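Local structure of hemerythrin-like domain-containing protein (Streptococcus mutans, 2QKP) at residues R64-C69 and D76-V81. The protein is of uncharacterised function, but this piece of it, the C-terminal domain, belongs to the PAS family, whose members commonly serve as sensory or ligand-binding modules. Numbering follows the deposited sequence.
Sequences RNVELC and DKVKKV
Glu67 and Lys79, from the 3-10 turn 66-68 and the helix 72-86, meet at the ends of their side chains, which cross at about a right angle. Both leave the backbone with CG anti to the carbonyl carbon (chi1 -54° in Glu67, -70° in Lys79) and run extended beyond it, which brings both charged ends out along the same flank of the contact, where they meet. The carboxylate meets the lysine through one oxygen: Glu67 OE1 lies 3.5 Å from Lys79 CE and 3.7 Å from Lys79 NZ. The salt bridge is therefore long, and the oxygen sits against the last methylene as much as against the ammonium group. Long, flexible, charged chains suit this exposed margin, where water can share in their solvation. Deeper in, Val66 and Val78 point their beta-carbons at each other, and a methyl of each, Val66 CG2 and Val78 CG1, comes within 4.4 Å, a loose apolar contact between two buried residues. Compact branched valines suit this interior position, having no polar group to satisfy. The arrangement joins the helix before the last three strands of the PAS domain's five-stranded antiparallel sheet to the loop leading into it. Val78 also touches His70, while backbone hydrogen bonds tie Arg64 to Phe41 and Val66 to Asp39, linking that loop to the first residue of strand 41-44 and to the turn just before it. Asn65 shapes the turn that presents Glu67: its OD1 accepts the backbone N-H of Glu67 in an Asx turn, the N to OD1 distance being 3.1 Å. The bond is nearly straight (174°) and falls on a lone pair in the amide's carbonyl plane.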
# COMPACT_ATOMS: atom_id res chain seq x y z
N ARG A 64 -16.39 -8.95 -12.65
CA ARG A 64 -17.05 -10.22 -12.35
C ARG A 64 -17.23 -10.44 -10.86
O ARG A 64 -16.38 -10.01 -10.06
CB ARG A 64 -16.26 -11.40 -12.94
CG ARG A 64 -16.15 -11.42 -14.45
CD ARG A 64 -15.75 -12.79 -14.95
NE ARG A 64 -15.28 -12.75 -16.34
CZ ARG A 64 -16.08 -12.64 -17.40
NH1 ARG A 64 -17.40 -12.56 -17.25
NH2 ARG A 64 -15.55 -12.60 -18.62
N ASN A 65 -18.32 -11.12 -10.49
CA ASN A 65 -18.51 -11.58 -9.12
C ASN A 65 -17.34 -12.47 -8.72
O ASN A 65 -16.79 -13.21 -9.55
CB ASN A 65 -19.85 -12.34 -8.99
CG ASN A 65 -20.27 -12.57 -7.54
OD1 ASN A 65 -19.61 -13.30 -6.80
ND2 ASN A 65 -21.40 -11.98 -7.16
N VAL A 66 -16.94 -12.38 -7.46
CA VAL A 66 -15.77 -13.10 -6.96
C VAL A 66 -15.89 -14.61 -7.15
O VAL A 66 -14.89 -15.32 -7.31
CB VAL A 66 -15.44 -12.74 -5.47
CG1 VAL A 66 -16.55 -13.19 -4.52
CG2 VAL A 66 -14.09 -13.33 -5.05
N GLU A 67 -17.12 -15.09 -7.17
CA GLU A 67 -17.40 -16.51 -7.33
C GLU A 67 -17.00 -17.07 -8.70
O GLU A 67 -16.94 -18.28 -8.89
CB GLU A 67 -18.87 -16.76 -6.99
CG GLU A 67 -19.24 -16.21 -5.61
CD GLU A 67 -20.66 -16.54 -5.21
OE1 GLU A 67 -21.02 -17.74 -5.22
OE2 GLU A 67 -21.42 -15.59 -4.89
N LEU A 68 -16.69 -16.18 -9.64
CA LEU A 68 -16.19 -16.57 -10.96
C LEU A 68 -14.67 -16.41 -11.09
O LEU A 68 -14.09 -16.72 -12.13
CB LEU A 68 -16.89 -15.76 -12.05
CG LEU A 68 -18.31 -16.21 -12.43
CD1 LEU A 68 -19.05 -15.09 -13.14
CD2 LEU A 68 -18.29 -17.48 -13.30
N CYS A 69 -14.03 -15.92 -10.03
CA CYS A 69 -12.62 -15.54 -10.07
C CYS A 69 -11.69 -16.56 -9.45
O CYS A 69 -10.47 -16.35 -9.43
CB CYS A 69 -12.43 -14.19 -9.39
SG CYS A 69 -13.31 -12.89 -10.23
N ASP A 76 -14.40 -21.91 -1.89
CA ASP A 76 -15.05 -22.23 -0.60
C ASP A 76 -14.32 -21.58 0.59
O ASP A 76 -14.96 -21.07 1.52
CB ASP A 76 -15.15 -23.74 -0.38
CG ASP A 76 -16.09 -24.41 -1.36
OD1 ASP A 76 -17.33 -24.32 -1.17
OD2 ASP A 76 -15.60 -25.05 -2.31
N LYS A 77 -12.99 -21.61 0.55
CA LYS A 77 -12.17 -20.98 1.57
C LYS A 77 -12.27 -19.45 1.50
O LYS A 77 -12.39 -18.78 2.53
CB LYS A 77 -10.71 -21.42 1.45
CG LYS A 77 -10.47 -22.92 1.69
CD LYS A 77 -9.07 -23.35 1.24
CE LYS A 77 -8.95 -24.88 1.20
NZ LYS A 77 -7.67 -25.35 0.58
N VAL A 78 -12.22 -18.91 0.28
CA VAL A 78 -12.38 -17.46 0.08
C VAL A 78 -13.72 -16.99 0.68
O VAL A 78 -13.77 -15.98 1.36
CB VAL A 78 -12.24 -17.07 -1.43
CG1 VAL A 78 -12.54 -15.61 -1.65
CG2 VAL A 78 -10.84 -17.39 -1.94
N LYS A 79 -14.79 -17.75 0.45
CA LYS A 79 -16.10 -17.35 0.98
C LYS A 79 -16.12 -17.26 2.51
O LYS A 79 -16.71 -16.34 3.07
CB LYS A 79 -17.18 -18.33 0.52
CG LYS A 79 -17.48 -18.26 -0.96
CD LYS A 79 -18.34 -19.45 -1.37
CE LYS A 79 -19.08 -19.18 -2.67
NZ LYS A 79 -19.54 -20.48 -3.29
N LYS A 80 -15.48 -18.23 3.18
CA LYS A 80 -15.46 -18.25 4.64
C LYS A 80 -14.67 -17.05 5.18
O LYS A 80 -15.05 -16.46 6.20
CB LYS A 80 -14.83 -19.53 5.20
CG LYS A 80 -15.68 -20.78 5.00
CD LYS A 80 -15.11 -21.96 5.77
CE LYS A 80 -14.20 -22.83 4.90
NZ LYS A 80 -14.09 -24.23 5.46
N VAL A 81 -13.57 -16.73 4.50
CA VAL A 81 -12.79 -15.53 4.84
C VAL A 81 -13.67 -14.29 4.70
O VAL A 81 -13.70 -13.43 5.60
CB VAL A 81 -11.52 -15.37 3.96
CG1 VAL A 81 -10.89 -14.00 4.22
CG2 VAL A 81 -10.51 -16.51 4.21